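Local coordinates for protein thymidylate synthase ThyX (Streptomyces cacaoi subsp. asoensis, PDB 4P5A) that probably catalyses the flavin-dependent methylation of UMP or dUMP, taking the methyl carbon from methylenetetrahydrofolate, and works as a homotetramer that binds FAD, at residues Leu24-Ala29 / Lys222-Thr227; Arg82-His87 / Ser175-Thr180; Leu192-Pro197 / Met211-Met216. All blocks are in the same frame, centred on the assembly; numbering follows the deposited sequence.

Contact 1: Leu24-Ala29 / Lys222-Thr227; sequences LAVVKA and KLMPVT
Val26 and Met224 meet without a flat group on either side: the contact between Leu24-Ala29 and Lys222-Thr227 has no aromatic ring, amide, carboxylate or guanidinium, hence no faces or edges to assign, and aliphatic carbons do the touching. The one close approach is methyl to methyl, Val26 CG2 to Met224 CE at 3.6 Å, with the two side chains crossing at about a right angle. Val26 holds CG1 anti to its backbone N (chi1 -177°), which puts CG2 beside that N and turned to the methionine. Met224 runs extended as far as SD and then bends at chi3 (68°). That last turn brings CE across to Val26, and it also leaves CE 3.7 Å from Thr227 OG1 in its own segment. Thr227 is a lesser partner, its OG1 lying 4.3 Å from Val26 CG2. This hydroxyl is hydrogen-bonded to Asp23 OD2, while Asp23 OD1 takes the backbone N-H of Val226.

Met224 is the joint between helices 207-223 and 225-233: the first residue to leave the one, and the N-cap residue of the other. The carboxylate of Asp23 therefore lies at the start of helix 225-233, where its negative charge would probably be favoured by the helix dipole. Phe65 and Leu56 also pack on Val26, and Ile53 of helix 48-58 on Thr227, so both residues touch that same helix. The chemistry implies a division of labour: a small, buried methyl contact fills the interior between helix 23-30 and the helix joint, whereas the polar hold between the same parts of the fold comes from Asp23.

Contact 2: Arg82-His87 / Ser175-Thr180; sequences RHLMRH and SVLYAT. With 5BU (5-bromo-uridine-5'-monophosphate), chain F.
Leu84 and Leu177 reach toward each other tip to tip, CD2 of the first 4.0 Å from CD1 of the second. Leu84 has CG anti to its backbone N (chi1 174°), pointing the side chain from the end of helix 78-84 down onto the sheet; Leu177 instead wedges CG between its own N and carbonyl carbon (chi1 64°). Ala179 CB lies 4.2 Å from Leu84 CD2, and Met85 adds a looser contact, SD 4.3 Å from Leu177 CD1. Phe92 of strand 91-94 packs on both leucines.

Away from the strand, Arg82, His83 and Arg86 of the same segment hold 5-bromo-UMP. The ring of His83 works two ways: NE2 donates in the ring plane to phosphate OP3 (2.7 Å, a nearly straight 166°), while one face lies under the base, whose N3 sits 3.5 Å above it toward the rim. Arg86, bent at chi2 and chi3, brings NH2 to the ribose O3' at 3.1 Å, and Arg82 lays a guanidinium face against C3'. A leucine in place of His83 would probably leave OP3 without this N-H and the base without its flat support. Glu94, Ser96, Ala97, Arg98 and Arg166 of the third subunit bind the same nucleotide. The chemistry implies a two-sided segment: an apolar side seated on strand 174-181, and a polar side that binds phosphate, sugar and base.

Contact 3: Leu192-Pro197 / Met211-Met216; sequences LRTHRP and MVAEQM. With FAD (flavin-adenine dinucleotide), chain H.
Arg193 CB rests 4.1 Å from Ala213 CB, and from there the arginine can be followed out to its ligands. CG lies beside the backbone N, and a bend at chi2 (-57°) turns the chain away from helix 207-223. NE then meets His87 NE2 in a hydrogen bond. At the tip the branches part: NH1 lies 3.4 Å from C8M of the flavin, the methyl sitting over one face of the guanidinium, while NH2 is hydrogen-bonded to O2 of 5-bromo-UMP. This fits the predicted role of Arg193 in activating N3 of dUMP.

Back at the helix, Ala213 CB also packs on Thr194 CG2 at 3.7 Å and on Arg193 O at 3.5 Å, a carbonyl oxygen buried here with no polar partner in the model. In one of its two deposited conformers Arg196 puts NH2 3.2 Å from Glu214 OE2, a salt bridge left doubtful by the other conformer. The carboxylate is met on its anti side, with the two planes 44° apart. Both charges have second mates: Arg196 NH1 pairs with Glu210, and Glu214 OE1 with Arg207.

The contact seats the last part of helix 183-193 and the loop beyond it on helix 207-223. Phe189 and Leu190 of the former flank Ala213, Met216 continues the seam onto Phe72 and Val74 of strand 69-77, and His83 of helix 78-84 packs on Arg193.

From the N terminus, the chain opens contact 1 on helix 23-30 and closes it only at residues 222-227, so contacts 2 and 3 both fall within that long loop. Contact 2 opens at the end of helix 78-84 and closes on strand 174-181; helix 183-193 follows directly, and contact 3 then forms a short loop back to helix 207-223. Contacts 2 and 3 are thus in series, with none crossing. They touch around Arg193, their centres 14 Å apart, joining the sheet to the helices at the nucleotide and flavin. Contact 1 stands off, touching neither, but shares helix 207-223 with contact 3, linking the N-terminal helix to the C-terminal pair.

Contact 1: Leu24-Ala29 / Lys222-Thr227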
loop_
_atom_site.group_PDB
_atom_site.type_symbol
_atom_site.label_atom_id
_atom_site.label_comp_id
_atom_site.label_asym_id
_atom_site.label_seq_id
_atom_site.Cartn_x
_atom_site.Cartn_y
_atom_site.Cartn_z
ATOM N N LEU B 24 -2.985 16.572 18.653
ATOM C CA LEU B 24 -3.433 15.678 19.707
ATOM C C LEU B 24 -3.717 14.266 19.199
ATOM O O LEU B 24 -3.460 13.304 19.921
ATOM C CB LEU B 24 -4.689 16.266 20.319
ATOM C CG LEU B 24 -5.344 15.248 21.249
ATOM C CD1 LEU B 24 -4.635 15.112 22.644
ATOM C CD2 LEU B 24 -6.888 15.502 21.347
ATOM N N ALA B 25 -4.193 14.150 17.970
ATOM C CA ALA B 25 -4.485 12.790 17.432
ATOM C C ALA B 25 -3.202 11.952 17.333
ATOM O O ALA B 25 -3.235 10.709 17.445
ATOM C CB ALA B 25 -5.186 12.946 15.987
ATOM N N VAL B 26 -2.073 12.617 17.085
ATOM C CA VAL B 26 -0.793 11.878 17.028
ATOM C C VAL B 26 -0.357 11.397 18.375
ATOM O O VAL B 26 0.115 10.294 18.504
ATOM C CB VAL B 26 0.300 12.814 16.511
ATOM C CG1 VAL B 26 1.728 12.059 16.337
ATOM C CG2 VAL B 26 -0.123 13.395 15.210
ATOM N N VAL B 27 -0.419 12.312 19.393
ATOM C CA VAL B 27 -0.007 12.027 20.743
ATOM C C VAL B 27 -0.850 10.853 21.294
ATOM O O VAL B 27 -0.290 9.942 21.928
ATOM C CB VAL B 27 -0.300 13.306 21.628
ATOM C CG1 VAL B 27 -0.118 12.941 23.144
ATOM C CG2 VAL B 27 0.656 14.487 21.133
ATOM N N LYS B 28 -2.146 10.920 21.019
ATOM C CA LYS B 28 -3.073 9.828 21.563
ATOM C C LYS B 28 -2.672 8.500 20.955
ATOM O O LYS B 28 -2.652 7.506 21.674
ATOM C CB LYS B 28 -4.526 10.132 21.261
ATOM C CG LYS B 28 -5.090 11.280 22.182
ATOM C CD LYS B 28 -6.514 11.627 21.763
ATOM C CE LYS B 28 -7.594 11.100 22.743
ATOM N NZ LYS B 28 -9.029 11.144 22.178
ATOM N N ALA B 29 -2.450 8.472 19.628
ATOM C CA ALA B 29 -2.081 7.199 18.923
ATOM C C ALA B 29 -0.759 6.722 19.433
ATOM O O ALA B 29 -0.579 5.567 19.799
ATOM C CB ALA B 29 -1.999 7.425 17.428
ATOM N N LYS B 222 -2.124 24.822 9.619
ATOM C CA LYS B 222 -3.189 25.313 10.533
ATOM C C LYS B 222 -3.814 24.221 11.300
ATOM O O LYS B 222 -4.214 24.455 12.460
ATOM C CB LYS B 222 -4.285 26.085 9.724
ATOM C CG LYS B 222 -3.793 27.293 9.169
ATOM C CD LYS B 222 -4.826 27.819 8.076
ATOM C CE LYS B 222 -4.081 28.854 7.202
ATOM N NZ LYS B 222 -4.854 29.416 5.996
ATOM N N LEU B 223 -3.929 23.006 10.725
ATOM C CA LEU B 223 -4.542 21.936 11.486
ATOM C C LEU B 223 -3.570 21.267 12.460
ATOM O O LEU B 223 -3.990 20.778 13.517
ATOM C CB LEU B 223 -4.966 20.800 10.496
ATOM C CG LEU B 223 -5.903 21.318 9.425
ATOM C CD1 LEU B 223 -6.196 20.070 8.437
ATOM C CD2 LEU B 223 -7.208 21.600 10.080
ATOM N N MET B 224 -2.266 21.202 12.078
ATOM C CA MET B 224 -1.313 20.463 12.891
ATOM C C MET B 224 -0.043 21.266 13.006
ATOM O O MET B 224 1.007 20.887 12.501
ATOM C CB MET B 224 -0.997 19.123 12.175
ATOM C CG MET B 224 -2.337 18.199 12.120
ATOM S SD MET B 224 -1.968 16.534 11.397
ATOM C CE MET B 224 -0.923 15.677 12.598
ATOM N N PRO B 225 -0.129 22.376 13.700
ATOM C CA PRO B 225 1.038 23.279 13.737
ATOM C C PRO B 225 2.262 22.718 14.417
ATOM O O PRO B 225 3.393 23.036 13.904
ATOM C CB PRO B 225 0.507 24.529 14.496
ATOM C CG PRO B 225 -0.647 23.990 15.370
ATOM C CD PRO B 225 -1.272 22.858 14.503
ATOM N N VAL B 226 2.133 21.891 15.442
ATOM C CA VAL B 226 3.364 21.424 16.100
ATOM C C VAL B 226 4.050 20.400 15.161
ATOM O O VAL B 226 5.288 20.362 15.079
ATOM C CB VAL B 226 2.965 20.730 17.443
ATOM C CG1 VAL B 226 4.182 20.048 18.148
ATOM C CG2 VAL B 226 2.250 21.773 18.380
ATOM N N THR B 227 3.240 19.516 14.581
ATOM C CA THR B 227 3.791 18.568 13.584
ATOM C C THR B 227 4.491 19.311 12.438
ATOM O O THR B 227 5.601 18.890 11.960
ATOM C CB THR B 227 2.654 17.611 13.059
ATOM O OG1 THR B 227 2.180 16.895 14.170
ATOM C CG2 THR B 227 3.336 16.520 12.094
#

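Contact 2: Arg82-His87 / Ser175-Thr180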
loop_
_atom_site.group_PDB
_atom_site.type_symbol
_atom_site.label_atom_id
_atom_site.label_comp_id
_atom_site.label_asym_id
_atom_site.label_seq_id
_atom_site.Cartn_x
_atom_site.Cartn_y
_atom_site.Cartn_z
ATOM N N ARG B 82 -1.162 14.070 -12.937
ATOM C CA ARG B 82 -0.329 12.868 -13.061
ATOM C C ARG B 82 0.718 12.820 -11.952
ATOM O O ARG B 82 0.908 11.697 -11.442
ATOM C CB ARG B 82 0.365 12.692 -14.416
ATOM C CG ARG B 82 -0.701 12.702 -15.556
ATOM C CD ARG B 82 -0.392 11.485 -16.507
ATOM N NE ARG B 82 0.794 11.526 -17.226
ATOM C CZ ARG B 82 1.493 10.445 -17.616
ATOM N NH1 ARG B 82 2.481 10.653 -18.384
ATOM N NH2 ARG B 82 1.229 9.196 -17.234
ATOM N N HIS B 83 1.442 13.901 -11.683
ATOM C CA HIS B 83 2.429 13.904 -10.623
ATOM C C HIS B 83 1.766 13.581 -9.260
ATOM O O HIS B 83 2.309 12.748 -8.544
ATOM C CB HIS B 83 3.196 15.239 -10.568
ATOM C CG HIS B 83 3.865 15.542 -11.870
ATOM N ND1 HIS B 83 4.410 16.788 -12.160
ATOM C CD2 HIS B 83 4.133 14.744 -12.926
ATOM C CE1 HIS B 83 4.972 16.736 -13.351
ATOM N NE2 HIS B 83 4.865 15.498 -13.820
ATOM N N LEU B 84 0.674 14.255 -8.968
ATOM C CA LEU B 84 -0.049 14.043 -7.667
ATOM C C LEU B 84 -0.433 12.576 -7.570
ATOM O O LEU B 84 -0.234 11.961 -6.489
ATOM C CB LEU B 84 -1.331 14.889 -7.645
ATOM C CG LEU B 84 -2.206 14.633 -6.409
ATOM C CD1 LEU B 84 -1.413 14.859 -5.106
ATOM C CD2 LEU B 84 -3.314 15.703 -6.468
ATOM N N MET B 85 -0.977 12.010 -8.677
ATOM C CA MET B 85 -1.489 10.637 -8.531
ATOM C C MET B 85 -0.475 9.499 -8.497
ATOM O O MET B 85 -0.867 8.333 -8.351
ATOM C CB MET B 85 -2.486 10.399 -9.601
ATOM C CG MET B 85 -3.738 11.326 -9.247
ATOM S SD MET B 85 -5.156 11.141 -10.432
ATOM C CE MET B 85 -5.625 9.666 -9.824
ATOM N N ARG B 86 0.794 9.819 -8.649
ATOM C CA ARG B 86 1.789 8.820 -8.404
ATOM C C ARG B 86 1.943 8.415 -6.888
ATOM O O ARG B 86 2.552 7.360 -6.581
ATOM C CB ARG B 86 3.175 9.258 -8.872
ATOM C CG ARG B 86 3.193 9.471 -10.406
ATOM C CD ARG B 86 2.764 8.157 -11.174
ATOM N NE ARG B 86 3.692 7.018 -10.822
ATOM C CZ ARG B 86 4.864 6.775 -11.427
ATOM N NH1 ARG B 86 5.610 5.766 -11.006
ATOM N NH2 ARG B 86 5.351 7.562 -12.413
ATOM N N HIS B 87 1.376 9.206 -5.984
ATOM C CA HIS B 87 1.600 8.918 -4.565
ATOM C C HIS B 87 0.586 7.904 -4.076
ATOM O O HIS B 87 -0.585 8.249 -3.837
ATOM C CB HIS B 87 1.558 10.270 -3.818
ATOM C CG HIS B 87 2.691 11.156 -4.239
ATOM N ND1 HIS B 87 3.843 11.275 -3.495
ATOM C CD2 HIS B 87 2.847 11.970 -5.312
ATOM C CE1 HIS B 87 4.683 12.103 -4.106
ATOM N NE2 HIS B 87 4.099 12.549 -5.191
ATOM N N SER B 175 -8.290 19.488 -14.852
ATOM C CA SER B 175 -9.116 18.485 -14.276
ATOM C C SER B 175 -9.338 18.850 -12.789
ATOM O O SER B 175 -8.783 19.829 -12.298
ATOM C CB SER B 175 -8.390 17.122 -14.484
ATOM O OG SER B 175 -9.350 16.056 -14.224
ATOM N N VAL B 176 -10.234 18.119 -12.125
ATOM C CA VAL B 176 -10.600 18.427 -10.785
ATOM C C VAL B 176 -10.727 17.101 -10.070
ATOM O O VAL B 176 -11.235 16.146 -10.684
ATOM C CB VAL B 176 -11.897 19.252 -10.698
ATOM C CG1 VAL B 176 -13.094 18.561 -11.247
ATOM C CG2 VAL B 176 -12.151 19.700 -9.304
ATOM N N LEU B 177 -10.274 17.016 -8.830
ATOM C CA LEU B 177 -10.360 15.714 -8.120
ATOM C C LEU B 177 -10.363 15.994 -6.606
ATOM O O LEU B 177 -9.971 17.083 -6.150
ATOM C CB LEU B 177 -9.099 14.824 -8.469
ATOM C CG LEU B 177 -7.754 15.374 -8.009
ATOM C CD1 LEU B 177 -6.757 14.137 -7.827
ATOM C CD2 LEU B 177 -7.010 16.293 -8.983
ATOM N N TYR B 178 -10.827 14.990 -5.832
ATOM C CA TYR B 178 -10.567 14.940 -4.409
ATOM C C TYR B 178 -9.311 14.105 -4.199
ATOM O O TYR B 178 -9.117 13.054 -4.887
ATOM C CB TYR B 178 -11.727 14.194 -3.755
ATOM C CG TYR B 178 -12.876 15.088 -3.316
ATOM C CD1 TYR B 178 -13.662 14.763 -2.179
ATOM C CD2 TYR B 178 -13.243 16.193 -4.059
ATOM C CE1 TYR B 178 -14.822 15.575 -1.838
ATOM C CE2 TYR B 178 -14.382 16.984 -3.745
ATOM C CZ TYR B 178 -15.148 16.658 -2.576
ATOM O OH TYR B 178 -16.229 17.531 -2.329
ATOM N N ALA B 179 -8.500 14.535 -3.245
ATOM C CA ALA B 179 -7.209 13.850 -2.876
ATOM C C ALA B 179 -7.212 13.850 -1.337
ATOM O O ALA B 179 -7.317 14.943 -0.672
ATOM C CB ALA B 179 -5.983 14.638 -3.390
ATOM N N THR B 180 -7.215 12.640 -0.772
ATOM C CA THR B 180 -7.283 12.454 0.685
ATOM C C THR B 180 -5.972 11.785 1.189
ATOM O O THR B 180 -5.472 10.855 0.576
ATOM C CB THR B 180 -8.575 11.584 1.081
ATOM O OG1 THR B 180 -9.765 12.375 0.770
ATOM C CG2 THR B 180 -8.588 11.260 2.581
HETATM P P 5BU F . 6.511 13.720 -17.008
HETATM O OP1 5BU F . 6.136 13.432 -18.442
HETATM O OP2 5BU F . 8.024 13.864 -16.742
HETATM O OP3 5BU F . 5.683 14.890 -16.364
HETATM O "O5'" 5BU F . 6.084 12.376 -16.167
HETATM C "C5'" 5BU F . 6.290 11.164 -16.732
HETATM C "C4'" 5BU F . 5.824 10.043 -15.655
HETATM O "O4'" 5BU F . 6.696 10.172 -14.477
HETATM C "C3'" 5BU F . 4.418 10.305 -15.129
HETATM O "O3'" 5BU F . 3.827 9.060 -14.646
HETATM C "C2'" 5BU F . 4.710 11.177 -13.917
HETATM O "O2'" 5BU F . 3.634 11.075 -12.958
HETATM C "C1'" 5BU F . 6.044 10.733 -13.359
HETATM N N1 5BU F . 6.929 11.835 -12.909
HETATM C C2 5BU F . 6.504 12.591 -11.819
HETATM O O2 5BU F . 5.483 12.183 -11.219
HETATM N N3 5BU F . 7.138 13.708 -11.403
HETATM C C4 5BU F . 8.287 14.131 -12.081
HETATM O O4 5BU F . 8.867 15.122 -11.714
HETATM C C5 5BU F . 8.684 13.350 -13.185
HETATM C C6 5BU F . 8.055 12.252 -13.666
HETATM BR BR 5BU F . 10.379 13.790 -14.020
#

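Contact 3: Leu192-Pro197 / Met211-Met216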
loop_
_atom_site.group_PDB
_atom_site.type_symbol
_atom_site.label_atom_id
_atom_site.label_comp_id
_atom_site.label_asym_id
_atom_site.label_seq_id
_atom_site.Cartn_x
_atom_site.Cartn_y
_atom_site.Cartn_z
ATOM N N LEU B 192 8.930 15.381 -1.280
ATOM C CA LEU B 192 9.331 15.126 -2.724
ATOM C C LEU B 192 8.831 16.258 -3.672
ATOM O O LEU B 192 9.421 16.503 -4.718
ATOM C CB LEU B 192 8.677 13.804 -3.212
ATOM C CG LEU B 192 9.296 12.578 -2.625
ATOM C CD1 LEU B 192 8.265 11.322 -2.911
ATOM C CD2 LEU B 192 10.719 12.352 -3.252
ATOM N N ARG B 193 7.716 16.901 -3.339
ATOM C CA ARG B 193 7.010 17.810 -4.265
ATOM C C ARG B 193 7.196 19.290 -3.844
ATOM O O ARG B 193 6.484 20.161 -4.360
ATOM C CB ARG B 193 5.513 17.508 -4.380
ATOM C CG ARG B 193 5.275 16.109 -4.872
ATOM C CD ARG B 193 5.931 15.784 -6.244
ATOM N NE ARG B 193 5.455 14.435 -6.757
ATOM C CZ ARG B 193 5.786 14.003 -7.975
ATOM N NH1 ARG B 193 6.594 14.777 -8.793
ATOM N NH2 ARG B 193 5.299 12.839 -8.408
ATOM N N THR B 194 8.143 19.557 -2.962
ATOM C CA THR B 194 8.560 20.959 -2.772
ATOM C C THR B 194 10.089 21.009 -2.951
ATOM O O THR B 194 10.837 20.076 -2.544
ATOM C CB THR B 194 8.193 21.533 -1.432
ATOM O OG1 THR B 194 8.766 20.731 -0.388
ATOM C CG2 THR B 194 6.719 21.628 -1.282
ATOM N N HIS B 195 10.551 22.130 -3.540
ATOM C CA HIS B 195 12.023 22.324 -3.729
ATOM C C HIS B 195 12.502 23.285 -2.627
ATOM O O HIS B 195 12.283 24.480 -2.726
ATOM C CB HIS B 195 12.254 22.978 -5.091
ATOM C CG HIS B 195 13.697 23.304 -5.340
ATOM N ND1 HIS B 195 14.203 24.590 -5.231
ATOM C CD2 HIS B 195 14.753 22.508 -5.650
ATOM C CE1 HIS B 195 15.512 24.571 -5.459
ATOM N NE2 HIS B 195 15.870 23.323 -5.732
ATOM N N ARG B 196 13.173 22.752 -1.624
ATOM C CA ARG B 196 13.609 23.525 -0.491
ATOM C C ARG B 196 15.103 23.321 -0.279
ATOM O O ARG B 196 15.519 22.281 0.259
ATOM C CB ARG B 196 12.838 23.116 0.749
ATOM C CG ARG B 196 11.370 23.458 0.602
ATOM C CD ARG B 196 11.145 24.992 0.558
ATOM N NE ARG B 196 9.703 25.182 0.525
ATOM C CZ ARG B 196 8.951 25.253 -0.559
ATOM N NH1 ARG B 196 9.442 25.265 -1.814
ATOM N NH2 ARG B 196 7.689 25.386 -0.365
ATOM N N PRO B 197 15.908 24.322 -0.700
ATOM C CA PRO B 197 17.385 24.100 -0.776
ATOM C C PRO B 197 18.080 23.805 0.556
ATOM O O PRO B 197 19.178 23.234 0.532
ATOM C CB PRO B 197 17.923 25.416 -1.395
ATOM C CG PRO B 197 16.746 25.831 -2.352
ATOM C CD PRO B 197 15.487 25.549 -1.433
ATOM N N MET B 211 3.225 24.104 -6.633
ATOM C CA MET B 211 2.119 24.991 -6.223
ATOM C C MET B 211 0.991 24.290 -5.495
ATOM O O MET B 211 0.416 24.831 -4.546
ATOM C CB MET B 211 1.579 25.732 -7.451
ATOM C CG MET B 211 2.686 26.625 -8.115
ATOM S SD MET B 211 2.101 27.145 -9.763
ATOM C CE MET B 211 0.647 28.113 -9.349
ATOM N N VAL B 212 0.662 23.083 -5.951
ATOM C CA VAL B 212 -0.323 22.248 -5.224
ATOM C C VAL B 212 0.197 22.001 -3.852
ATOM O O VAL B 212 -0.563 22.162 -2.821
ATOM C CB VAL B 212 -0.562 20.899 -5.975
ATOM C CG1 VAL B 212 -1.447 19.926 -5.107
ATOM C CG2 VAL B 212 -1.218 21.150 -7.395
ATOM N N ALA B 213 1.444 21.467 -3.782
ATOM C CA ALA B 213 2.022 21.079 -2.488
ATOM C C ALA B 213 2.056 22.283 -1.512
ATOM O O ALA B 213 1.803 22.084 -0.328
ATOM C CB ALA B 213 3.457 20.578 -2.680
ATOM N N GLU B 214 2.444 23.487 -1.978
ATOM C CA GLU B 214 2.557 24.606 -1.020
ATOM C C GLU B 214 1.198 24.976 -0.424
ATOM O O GLU B 214 1.092 25.289 0.756
ATOM C CB GLU B 214 3.191 25.878 -1.737
ATOM C CG GLU B 214 4.616 25.593 -2.089
ATOM C CD GLU B 214 5.247 26.634 -3.068
ATOM O OE1 GLU B 214 4.477 27.328 -3.836
ATOM O OE2 GLU B 214 6.505 26.696 -3.039
ATOM N N GLN B 215 0.155 24.846 -1.201
ATOM C CA GLN B 215 -1.152 25.190 -0.676
ATOM C C GLN B 215 -1.646 24.130 0.301
ATOM O O GLN B 215 -2.351 24.444 1.252
ATOM C CB GLN B 215 -2.144 25.409 -1.828
ATOM C CG GLN B 215 -1.796 26.644 -2.718
ATOM C CD GLN B 215 -2.847 26.751 -3.858
ATOM O OE1 GLN B 215 -4.061 26.823 -3.609
ATOM N NE2 GLN B 215 -2.391 26.635 -5.078
ATOM N N MET B 216 -1.345 22.859 -0.009
ATOM C CA MET B 216 -1.725 21.821 0.911
ATOM C C MET B 216 -1.011 22.084 2.220
ATOM O O MET B 216 -1.536 21.865 3.303
ATOM C CB MET B 216 -1.304 20.428 0.340
ATOM C CG MET B 216 -2.312 20.045 -0.729
ATOM S SD MET B 216 -1.683 18.480 -1.456
ATOM C CE MET B 216 -3.064 18.024 -2.537
HETATM P PA FAD H . 4.243 6.607 -2.696
HETATM O O1A FAD H . 3.346 7.478 -1.924
HETATM O O2A FAD H . 3.805 5.884 -3.857
HETATM O O5B FAD H . 4.916 5.624 -1.695
HETATM C C5B FAD H . 5.495 6.115 -0.421
HETATM C C4B FAD H . 6.487 5.121 0.119
HETATM O O4B FAD H . 5.813 3.860 0.312
HETATM C C3B FAD H . 7.572 4.808 -0.862
HETATM O O3B FAD H . 8.641 5.781 -0.776
HETATM C C2B FAD H . 8.067 3.419 -0.422
HETATM O O2B FAD H . 8.818 3.620 0.831
HETATM C C1B FAD H . 6.722 2.738 -0.020
HETATM N N9A FAD H . 6.086 1.957 -1.097
HETATM C C8A FAD H . 4.821 2.110 -1.527
HETATM N N7A FAD H . 4.520 1.187 -2.439
HETATM C C5A FAD H . 5.637 0.362 -2.547
HETATM C C6A FAD H . 5.992 -0.784 -3.301
HETATM N N6A FAD H . 5.122 -1.395 -4.167
HETATM N N1A FAD H . 7.256 -1.290 -3.127
HETATM C C2A FAD H . 8.133 -0.772 -2.235
HETATM N N3A FAD H . 7.833 0.326 -1.494
HETATM C C4A FAD H . 6.618 0.914 -1.685
HETATM N N1 FAD H . 8.362 8.584 -12.184
HETATM C C2 FAD H . 8.521 7.900 -13.362
HETATM O O2 FAD H . 7.747 7.040 -13.752
HETATM N N3 FAD H . 9.512 8.301 -14.226
HETATM C C4 FAD H . 10.345 9.368 -13.916
HETATM O O4 FAD H . 11.270 9.614 -14.737
HETATM C C4X FAD H . 10.191 10.047 -12.693
HETATM N N5 FAD H . 11.079 11.051 -12.245
HETATM C C5X FAD H . 10.737 11.813 -11.089
HETATM C C6 FAD H . 11.397 13.002 -10.703
HETATM C C7 FAD H . 11.057 13.716 -9.543
HETATM C C7M FAD H . 11.884 14.986 -9.277
HETATM C C8 FAD H . 9.974 13.341 -8.699
HETATM C C8M FAD H . 9.612 14.083 -7.374
HETATM C C9 FAD H . 9.279 12.166 -9.068
HETATM C C9A FAD H . 9.625 11.449 -10.274
HETATM N N10 FAD H . 8.915 10.272 -10.635
HETATM C C10 FAD H . 9.189 9.634 -11.846
HETATM C "C1'" FAD H . 7.735 9.820 -9.841
HETATM C "C2'" FAD H . 8.439 8.969 -8.692
HETATM O "O2'" FAD H . 9.093 7.770 -9.203
HETATM C "C3'" FAD H . 7.371 8.410 -7.716
HETATM O "O3'" FAD H . 6.317 7.688 -8.379
HETATM C "C4'" FAD H . 6.664 9.598 -6.873
HETATM O "O4'" FAD H . 7.635 10.529 -6.525
HETATM C "C5'" FAD H . 5.979 8.977 -5.628
HETATM O "O5'" FAD H . 7.016 8.671 -4.672
HETATM P P FAD H . 6.857 7.307 -3.822
HETATM O O1P FAD H . 6.764 6.076 -4.666
HETATM O O2P FAD H . 7.999 7.332 -2.890
HETATM O O3P FAD H . 5.475 7.490 -3.059
#